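Local coordinates for cell division control protein (Pyrococcus abyssi, PDB 6RPP), which probably splices itself out of a precursor of the replicative MCM helicase, acting as a HINT-fold intein that joins the flanking host segments, at residues F45-I51 / R67-K73; R40-G44 / W72-A76; V11-N15 / I51-S55. The protein carries 2 engineered substitutions. All blocks are in the same frame, centred on the assembly; numbering follows the deposited sequence.

Contact 1. Residues F45-I51 / R67-K73; sequences FYAPIDI and RANIAWK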
loop_
_atom_site.group_PDB
_atom_site.type_symbol
_atom_site.label_atom_id
_atom_site.label_comp_id
_atom_site.label_asym_id
_atom_site.label_seq_id
_atom_site.Cartn_x
_atom_site.Cartn_y
_atom_site.Cartn_z
ATOM N N PHE A 45 -8.257 -1.572 -13.818
ATOM C CA PHE A 45 -7.660 -0.590 -14.704
ATOM C C PHE A 45 -6.278 -0.185 -14.222
ATOM O O PHE A 45 -6.012 -0.169 -13.022
ATOM C CB PHE A 45 -8.522 0.683 -14.744
ATOM C CG PHE A 45 -9.967 0.431 -15.023
ATOM C CD1 PHE A 45 -10.428 0.388 -16.340
ATOM C CD2 PHE A 45 -10.869 0.245 -13.987
ATOM C CE1 PHE A 45 -11.766 0.149 -16.615
ATOM C CE2 PHE A 45 -12.217 -0.016 -14.269
ATOM C CZ PHE A 45 -12.658 -0.041 -15.574
ATOM N N TYR A 46 -5.423 0.212 -15.166
ATOM C CA TYR A 46 -4.174 0.876 -14.809
ATOM C C TYR A 46 -3.994 2.103 -15.688
ATOM O O TYR A 46 -4.593 2.212 -16.762
ATOM C CB TYR A 46 -2.954 -0.052 -14.926
ATOM C CG TYR A 46 -2.698 -0.610 -16.274
ATOM C CD1 TYR A 46 -3.322 -1.768 -16.690
ATOM C CD2 TYR A 46 -1.781 -0.021 -17.107
ATOM C CE1 TYR A 46 -3.077 -2.303 -17.930
ATOM C CE2 TYR A 46 -1.517 -0.564 -18.361
ATOM C CZ TYR A 46 -2.163 -1.692 -18.756
ATOM O OH TYR A 46 -1.890 -2.217 -20.007
ATOM N N ALA A 47 -3.174 3.026 -15.198
ATOM C CA ALA A 47 -2.914 4.259 -15.914
ATOM C C ALA A 47 -1.529 4.754 -15.531
ATOM O O ALA A 47 -1.084 4.542 -14.402
ATOM C CB ALA A 47 -3.966 5.324 -15.569
ATOM N N PRO A 48 -0.860 5.461 -16.407
ATOM C CA PRO A 48 0.459 6.009 -16.059
ATOM C C PRO A 48 0.337 7.121 -15.032
ATOM O O PRO A 48 -0.616 7.910 -15.028
ATOM C CB PRO A 48 0.980 6.546 -17.399
ATOM C CG PRO A 48 -0.177 6.699 -18.225
ATOM C CD PRO A 48 -1.243 5.728 -17.799
ATOM N N ILE A 49 1.340 7.209 -14.164
ATOM C CA ILE A 49 1.525 8.340 -13.260
ATOM C C ILE A 49 3.006 8.639 -13.177
ATOM O O ILE A 49 3.856 7.858 -13.630
ATOM C CB ILE A 49 1.039 8.103 -11.813
ATOM C CG1 ILE A 49 1.618 6.799 -11.302
ATOM C CG2 ILE A 49 -0.416 8.133 -11.689
ATOM C CD1 ILE A 49 1.271 6.582 -9.802
ATOM N N ASP A 50 3.327 9.810 -12.579
ATOM C CA ASP A 50 4.702 10.199 -12.288
ATOM C C ASP A 50 4.731 10.974 -10.968
ATOM O O ASP A 50 4.666 12.203 -10.953
ATOM C CB ASP A 50 5.283 11.033 -13.442
ATOM C CG ASP A 50 6.738 11.406 -13.251
ATOM O OD1 ASP A 50 7.415 10.944 -12.304
ATOM O OD2 ASP A 50 7.251 12.161 -14.120
ATOM N N ILE A 51 4.880 10.272 -9.855
ATOM C CA ILE A 51 4.871 10.929 -8.561
ATOM C C ILE A 51 6.044 10.407 -7.741
ATOM O O ILE A 51 6.662 9.399 -8.083
ATOM C CB ILE A 51 3.538 10.706 -7.810
ATOM C CG1 ILE A 51 3.388 9.243 -7.467
ATOM C CG2 ILE A 51 2.372 11.127 -8.682
ATOM C CD1 ILE A 51 2.131 8.982 -6.698
ATOM N N ARG A 67 10.273 6.907 -7.427
ATOM C CA ARG A 67 9.171 7.268 -8.318
ATOM C C ARG A 67 8.167 6.115 -8.459
ATOM O O ARG A 67 8.550 4.940 -8.534
ATOM C CB ARG A 67 9.717 7.689 -9.691
ATOM C CG ARG A 67 10.356 9.117 -9.685
ATOM C CD ARG A 67 9.291 10.261 -9.781
ATOM N NE ARG A 67 9.815 11.600 -9.467
ATOM C CZ ARG A 67 9.138 12.748 -9.603
ATOM N NH1 ARG A 67 7.878 12.761 -10.055
ATOM N NH2 ARG A 67 9.722 13.902 -9.283
ATOM N N ALA A 68 6.869 6.440 -8.431
ATOM C CA ALA A 68 5.829 5.485 -8.773
ATOM C C ALA A 68 5.330 5.795 -10.172
ATOM O O ALA A 68 5.201 6.970 -10.527
ATOM C CB ALA A 68 4.661 5.569 -7.777
ATOM N N ASN A 69 5.141 4.756 -11.010
ATOM C CA ASN A 69 4.845 5.035 -12.422
ATOM C C ASN A 69 3.575 4.387 -12.973
ATOM O O ASN A 69 3.216 4.667 -14.130
ATOM C CB ASN A 69 6.068 4.666 -13.305
ATOM C CG ASN A 69 6.425 3.167 -13.270
ATOM O OD1 ASN A 69 5.996 2.460 -12.418
ATOM N ND2 ASN A 69 7.208 2.714 -14.250
ATOM N N ILE A 70 2.872 3.561 -12.195
ATOM C CA ILE A 70 1.566 3.041 -12.614
ATOM C C ILE A 70 0.596 3.115 -11.435
ATOM O O ILE A 70 0.946 2.789 -10.291
ATOM C CB ILE A 70 1.655 1.576 -13.112
ATOM C CG1 ILE A 70 2.607 1.414 -14.300
ATOM C CG2 ILE A 70 0.258 1.018 -13.413
ATOM C CD1 ILE A 70 2.003 1.811 -15.600
ATOM N N ALA A 71 -0.622 3.565 -11.741
ATOM C CA ALA A 71 -1.745 3.639 -10.817
ATOM C C ALA A 71 -2.733 2.522 -11.161
ATOM O O ALA A 71 -3.085 2.333 -12.337
ATOM C CB ALA A 71 -2.447 4.981 -10.927
ATOM N N TRP A 72 -3.185 1.797 -10.133
ATOM C CA TRP A 72 -4.053 0.643 -10.270
ATOM C C TRP A 72 -5.373 0.856 -9.553
ATOM O O TRP A 72 -5.381 1.267 -8.399
ATOM C CB TRP A 72 -3.396 -0.594 -9.647
ATOM C CG TRP A 72 -2.410 -1.196 -10.478
ATOM C CD1 TRP A 72 -1.031 -1.072 -10.378
ATOM C CD2 TRP A 72 -2.653 -2.039 -11.598
ATOM N NE1 TRP A 72 -0.435 -1.793 -11.382
ATOM C CE2 TRP A 72 -1.400 -2.405 -12.129
ATOM C CE3 TRP A 72 -3.809 -2.543 -12.186
ATOM C CZ2 TRP A 72 -1.283 -3.247 -13.225
ATOM C CZ3 TRP A 72 -3.687 -3.386 -13.271
ATOM C CH2 TRP A 72 -2.443 -3.724 -13.780
ATOM N N LYS A 73 -6.473 0.554 -10.229
ATOM C CA LYS A 73 -7.808 0.591 -9.633
ATOM C C LYS A 73 -8.438 -0.766 -9.869
ATOM O O LYS A 73 -8.598 -1.156 -11.021
ATOM C CB LYS A 73 -8.665 1.662 -10.309
ATOM C CG LYS A 73 -10.192 1.674 -9.978
ATOM C CD LYS A 73 -10.915 2.695 -10.780
ATOM C CE LYS A 73 -12.455 2.877 -10.377
ATOM N NZ LYS A 73 -12.969 4.028 -11.014
HETATM O O HOH W 1 7.528 7.952 -12.514
#
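The long beta hairpin of the intein's HINT domain, strands 44-56 and 63-75, is held here by antiparallel pairing of Phe45 with Lys73, Tyr46 with Trp72, Ala47 with Ala71 and Pro48 with Ile70. Phe45-Lys73 and Ala47-Ala71 are hydrogen-bonded pairs, and the bond from Ala71 N to Ala47 O is almost straight (2.9 Å). Past Pro48 the register slips by one residue, a beta bulge, and Ile51 pairs with Ala68. The bond inside the bulge, Ile49 N to Asn69 O, is longer at 3.2 Å, and its donor stands above the carbonyl plane.

On the face bearing Tyr46, Ile70 and Trp72, Tyr46 CB sits 3.6 Å from the centroid of the Trp72 six-membered ring, only 5° off its normal, a CH-pi contact. The phenol then runs alongside the indole with the ring planes at 45°, its CD1 3.6 Å from Trp72 CH2. Ile70 CG2 packs on the same Tyr46 CB. On the opposite face the contacts of Ile49 and Ile51 are apolar: Ile49 CG2 meets Ala71 CB at 3.8 Å, while Ile51 CG1 approaches Ala68 CB. Helix 21-35 lies on this side, with Ala28 against Ile49 and Ile29 and Ala32 against Ala47; Lys73, on the same face, reaches Glu26.

At the bulge, Arg67 bends at chi2 and brings NH1 to Asp50 OD1 at 2.9 Å, a salt bridge whose hydrogen bond is weak because the angle at the hydrogen is 126°. Water 1 also links Asp50 OD1 to Ala68 O. The result is a beta-bulged antiparallel hairpin whose strands are the two central ones of the four-stranded sheet in the HINT domain.

Contact 2. Residues R40-G44 / W72-A76; sequences RVDDG and WKRTA
Val41 meets the indole of Trp72 at its edge, the two side chains crossing at about a right angle: CG2 is 3.9 Å from Trp72 CZ3, and CG1 lies in the ring plane. The same CG2 touches Arg74 NH1, so the valine spans the indole rim and the guanidinium. Arg74 in turn lays its guanidinium against the indole, with Trp72 CE3 3.3 Å above the guanidinium plane and over its centre, a cation-pi pair within one strand. The Arg74 chain, extended from CG to NE, carries the group back over the residue two positions earlier.

Asp43 addresses the guanidinium from the edge, its carboxylate plane turned 31° from it. At 3.8 Å from OD1 to Arg74 NH1 this salt bridge is long, so its electrostatic hold is probably modest.

Residues Val41 to Gly44 form a type I beta turn that carries the chain from strand 39-41 into strand 44-56 of the four-stranded antiparallel sheet. Gly44 there pairs with Arg74 as a non-hydrogen-bonded pair, their CA atoms only 4.2 Å apart; its phi of 161° is a backbone setting that favours glycine. Beside this pair Thr75 N gives a nearly straight bond to Asp43 O (2.9 Å, 166°). Water 2 bridges Asp43 OD2 and Thr75 O, tying the aspartate side chain to strand 63-75, where Thr75 also packs on Trp146 of strand 146-151.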
loop_
_atom_site.group_PDB
_atom_site.type_symbol
_atom_site.label_atom_id
_atom_site.label_comp_id
_atom_site.label_asym_id
_atom_site.label_seq_id
_atom_site.Cartn_x
_atom_site.Cartn_y
_atom_site.Cartn_z
ATOM N N ARG A 40 -6.605 -1.917 -19.287
ATOM C CA ARG A 40 -7.686 -2.658 -18.660
ATOM C C ARG A 40 -7.226 -4.067 -18.344
ATOM O O ARG A 40 -6.526 -4.687 -19.146
ATOM C CB ARG A 40 -8.919 -2.693 -19.560
ATOM C CG ARG A 40 -9.658 -1.360 -19.646
ATOM C CD ARG A 40 -10.956 -1.519 -20.433
ATOM N NE ARG A 40 -11.631 -0.245 -20.669
ATOM C CZ ARG A 40 -11.293 0.618 -21.621
ATOM N NH1 ARG A 40 -10.275 0.352 -22.433
ATOM N NH2 ARG A 40 -11.968 1.754 -21.755
ATOM N N VAL A 41 -7.584 -4.537 -17.150
ATOM C CA VAL A 41 -7.454 -5.933 -16.759
ATOM C C VAL A 41 -8.847 -6.457 -16.435
ATOM O O VAL A 41 -9.806 -5.695 -16.318
ATOM C CB VAL A 41 -6.503 -6.131 -15.563
ATOM C CG1 VAL A 41 -5.053 -5.922 -15.985
ATOM C CG2 VAL A 41 -6.888 -5.210 -14.403
ATOM N N ASP A 42 -8.945 -7.780 -16.296
ATOM C CA ASP A 42 -10.242 -8.416 -16.089
ATOM C C ASP A 42 -11.024 -7.792 -14.937
ATOM O O ASP A 42 -12.258 -7.725 -14.986
ATOM C CB ASP A 42 -10.047 -9.913 -15.852
ATOM C CG ASP A 42 -9.552 -10.629 -17.089
ATOM O OD1 ASP A 42 -8.681 -11.518 -16.961
ATOM O OD2 ASP A 42 -10.026 -10.289 -18.197
ATOM N N ASP A 43 -10.336 -7.312 -13.910
ATOM C CA ASP A 43 -11.014 -6.794 -12.726
ATOM C C ASP A 43 -10.614 -5.350 -12.425
ATOM O O ASP A 43 -10.609 -4.933 -11.257
ATOM C CB ASP A 43 -10.731 -7.697 -11.518
ATOM C CG ASP A 43 -9.285 -7.571 -11.026
ATOM O OD1 ASP A 43 -8.385 -7.344 -11.873
ATOM O OD2 ASP A 43 -9.043 -7.668 -9.803
ATOM N N GLY A 44 -10.260 -4.567 -13.449
ATOM C CA GLY A 44 -9.873 -3.198 -13.119
ATOM C C GLY A 44 -9.073 -2.548 -14.238
ATOM O O GLY A 44 -9.216 -2.912 -15.417
ATOM N N TRP A 72 -3.185 1.797 -10.133
ATOM C CA TRP A 72 -4.053 0.643 -10.270
ATOM C C TRP A 72 -5.373 0.856 -9.553
ATOM O O TRP A 72 -5.381 1.267 -8.399
ATOM C CB TRP A 72 -3.396 -0.594 -9.647
ATOM C CG TRP A 72 -2.410 -1.196 -10.478
ATOM C CD1 TRP A 72 -1.031 -1.072 -10.378
ATOM C CD2 TRP A 72 -2.653 -2.039 -11.598
ATOM N NE1 TRP A 72 -0.435 -1.793 -11.382
ATOM C CE2 TRP A 72 -1.400 -2.405 -12.129
ATOM C CE3 TRP A 72 -3.809 -2.543 -12.186
ATOM C CZ2 TRP A 72 -1.283 -3.247 -13.225
ATOM C CZ3 TRP A 72 -3.687 -3.386 -13.271
ATOM C CH2 TRP A 72 -2.443 -3.724 -13.780
ATOM N N LYS A 73 -6.473 0.554 -10.229
ATOM C CA LYS A 73 -7.808 0.591 -9.633
ATOM C C LYS A 73 -8.438 -0.766 -9.869
ATOM O O LYS A 73 -8.598 -1.156 -11.021
ATOM C CB LYS A 73 -8.665 1.662 -10.309
ATOM C CG LYS A 73 -10.192 1.674 -9.978
ATOM C CD LYS A 73 -10.915 2.695 -10.780
ATOM C CE LYS A 73 -12.455 2.877 -10.377
ATOM N NZ LYS A 73 -12.969 4.028 -11.014
ATOM N N ARG A 74 -8.841 -1.461 -8.806
ATOM C CA ARG A 74 -9.326 -2.819 -8.955
ATOM C C ARG A 74 -10.635 -2.990 -8.201
ATOM O O ARG A 74 -10.889 -2.323 -7.198
ATOM C CB ARG A 74 -8.301 -3.883 -8.462
ATOM C CG ARG A 74 -6.976 -3.862 -9.245
ATOM C CD ARG A 74 -6.267 -5.219 -9.182
ATOM N NE ARG A 74 -4.817 -5.096 -9.362
ATOM C CZ ARG A 74 -4.163 -5.494 -10.446
ATOM N NH1 ARG A 74 -4.823 -6.059 -11.446
ATOM N NH2 ARG A 74 -2.847 -5.336 -10.526
ATOM N N THR A 75 -11.450 -3.934 -8.668
ATOM C CA THR A 75 -12.656 -4.270 -7.934
ATOM C C THR A 75 -12.314 -4.745 -6.519
ATOM O O THR A 75 -11.450 -5.611 -6.317
ATOM C CB THR A 75 -13.438 -5.352 -8.693
ATOM O OG1 THR A 75 -13.712 -4.880 -10.017
ATOM C CG2 THR A 75 -14.754 -5.686 -8.026
ATOM N N ALA A 76 -13.027 -4.216 -5.550
ATOM C CA ALA A 76 -12.811 -4.664 -4.186
ATOM C C ALA A 76 -13.227 -6.133 -4.037
ATOM O O ALA A 76 -14.241 -6.587 -4.612
ATOM C CB ALA A 76 -13.602 -3.794 -3.219
HETATM O O HOH W 2 -10.746 -7.797 -7.582
#

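Contact 3. Residues V11-N15 / I51-S55; sequences VVLGN and IEVYS
Gly14 N donates to Glu52 O at 2.9 Å, the direct hydrogen bond between the two segments; its donor lies 58° out of the carbonyl plane. Beside it, Tyr54 reaches along the loop backbone, its CE2 3.5 Å from Gly14 CA and close to Leu13 O. Val12 CG1 packs on the same ring at CD2 (3.6 Å), placed there by a chi1 of -178° that sets this methyl opposite the backbone N. Leu13 CD2 makes a looser contact with Ile51 CD1. Deeper in, Val11 CG1 meets Val53 CG1 at 3.8 Å.

The loop that follows strand 10-11 crosses strand 44-56 of the HINT domain here, the end-to-end directions of 11-15 and 51-54 being 105° apart. Two waters supplement the single direct bond. Water 4 gives to Asn15 OD1 and accepts from Glu52 N at 2.9 Å; water 3 accepts from Tyr54 N and lies 2.7 Å from Val12 O. The extended Glu52 side chain passes Gly14 and brings OE2 to 3.3 Å from Gly14 O, two acceptors and no hydrogen bond, with Asn15 CB just beyond.

Further out, strand 157-160 backs the pairs: Phe158 touches both Val11 and Val53, and Leu159 both Val12 and Tyr54. Ile24 of helix 21-35 packs on Val11 and Ile51.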
loop_
_atom_site.group_PDB
_atom_site.type_symbol
_atom_site.label_atom_id
_atom_site.label_comp_id
_atom_site.label_asym_id
_atom_site.label_seq_id
_atom_site.Cartn_x
_atom_site.Cartn_y
_atom_site.Cartn_z
ATOM N N VAL A 11 -0.886 8.404 1.028
ATOM C CA VAL A 11 0.481 8.231 0.530
ATOM C C VAL A 11 1.287 9.466 0.863
ATOM O O VAL A 11 0.855 10.589 0.570
ATOM C CB VAL A 11 0.459 8.022 -0.990
ATOM C CG1 VAL A 11 1.849 7.829 -1.532
ATOM C CG2 VAL A 11 -0.432 6.756 -1.325
ATOM N N VAL A 12 2.461 9.269 1.474
ATOM C CA VAL A 12 3.391 10.376 1.699
ATOM C C VAL A 12 4.137 10.707 0.406
ATOM O O VAL A 12 4.850 9.879 -0.177
ATOM C CB VAL A 12 4.342 10.042 2.853
ATOM C CG1 VAL A 12 5.294 11.227 3.145
ATOM C CG2 VAL A 12 3.574 9.713 4.083
ATOM N N LEU A 13 3.917 11.904 -0.110
ATOM C CA LEU A 13 4.610 12.341 -1.305
ATOM C C LEU A 13 5.952 12.973 -0.935
ATOM O O LEU A 13 6.101 13.597 0.121
ATOM C CB LEU A 13 3.751 13.343 -2.082
ATOM C CG LEU A 13 2.417 12.766 -2.530
ATOM C CD1 LEU A 13 1.527 13.882 -3.115
ATOM C CD2 LEU A 13 2.594 11.645 -3.510
ATOM N N GLY A 14 6.956 12.753 -1.790
ATOM C CA GLY A 14 8.264 13.317 -1.525
ATOM C C GLY A 14 8.332 14.804 -1.708
ATOM O O GLY A 14 9.343 15.414 -1.347
ATOM N N ASN A 15 7.300 15.406 -2.311
ATOM C CA ASN A 15 7.402 16.803 -2.671
ATOM C C ASN A 15 6.086 17.529 -2.502
ATOM O O ASN A 15 5.829 18.483 -3.224
ATOM C CB ASN A 15 7.892 16.929 -4.120
ATOM C CG ASN A 15 7.025 16.129 -5.135
ATOM O OD1 ASN A 15 6.043 15.446 -4.790
ATOM N ND2 ASN A 15 7.408 16.245 -6.419
ATOM N N ILE A 51 4.880 10.272 -9.855
ATOM C CA ILE A 51 4.871 10.929 -8.561
ATOM C C ILE A 51 6.044 10.407 -7.741
ATOM O O ILE A 51 6.662 9.399 -8.083
ATOM C CB ILE A 51 3.538 10.706 -7.810
ATOM C CG1 ILE A 51 3.388 9.243 -7.467
ATOM C CG2 ILE A 51 2.372 11.127 -8.682
ATOM C CD1 ILE A 51 2.131 8.982 -6.698
ATOM N N GLU A 52 6.389 11.153 -6.704
ATOM C CA GLU A 52 7.522 10.829 -5.848
ATOM C C GLU A 52 6.955 10.311 -4.525
ATOM O O GLU A 52 6.141 10.989 -3.892
ATOM C CB GLU A 52 8.398 12.063 -5.645
ATOM C CG GLU A 52 9.646 11.786 -4.864
ATOM C CD GLU A 52 10.522 13.009 -4.765
ATOM O OE1 GLU A 52 11.680 12.941 -5.229
ATOM O OE2 GLU A 52 10.046 14.039 -4.247
ATOM N N VAL A 53 7.354 9.104 -4.136
ATOM C CA VAL A 53 6.880 8.504 -2.888
ATOM C C VAL A 53 8.128 8.287 -2.053
ATOM O O VAL A 53 9.242 8.570 -2.528
ATOM C CB VAL A 53 6.143 7.195 -3.133
ATOM C CG1 VAL A 53 4.821 7.485 -3.897
ATOM C CG2 VAL A 53 7.050 6.216 -3.824
ATOM N N TYR A 54 7.950 7.761 -0.843
ATOM C CA TYR A 54 9.062 7.306 -0.015
ATOM C C TYR A 54 9.007 5.786 0.045
ATOM O O TYR A 54 7.938 5.213 0.281
ATOM C CB TYR A 54 8.987 7.886 1.408
ATOM C CG TYR A 54 9.362 9.352 1.455
ATOM C CD1 TYR A 54 10.702 9.737 1.417
ATOM C CD2 TYR A 54 8.387 10.337 1.507
ATOM C CE1 TYR A 54 11.041 11.056 1.447
ATOM C CE2 TYR A 54 8.722 11.654 1.553
ATOM C CZ TYR A 54 10.051 12.007 1.527
ATOM O OH TYR A 54 10.411 13.322 1.568
ATOM N N SER A 55 10.171 5.161 -0.146
ATOM C CA SER A 55 10.283 3.712 -0.127
ATOM C C SER A 55 11.362 3.238 0.831
ATOM O O SER A 55 12.412 3.860 0.964
ATOM C CB SER A 55 10.553 3.203 -1.490
ATOM O OG SER A 55 9.532 3.658 -2.372
HETATM O O HOH W 3 5.255 7.274 0.138
HETATM O O HOH W 4 4.896 13.681 -6.503
#

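How the contacts relate
Strand 44-56 runs through the set: contact 1 pairs its first half with strand 63-75, contact 2 covers the turn leading into it, and contact 3 uses its second half. Contacts 1 and 2 share Trp72 and Lys73, and touch directly where Tyr46 CE1 comes 3.8 Å from Arg40 N; their centres are about 13 Å apart. Contacts 1 and 3 share Ile51, again with centres about 13 Å apart. Contacts 2 and 3 do not touch: their centres are about 23 Å apart and their nearest atoms about 10 Å. A bound PEG lies about 4 Å from the Asn15 side chain of contact 3, and one lies about 8 Å from that of Arg67 in contact 1.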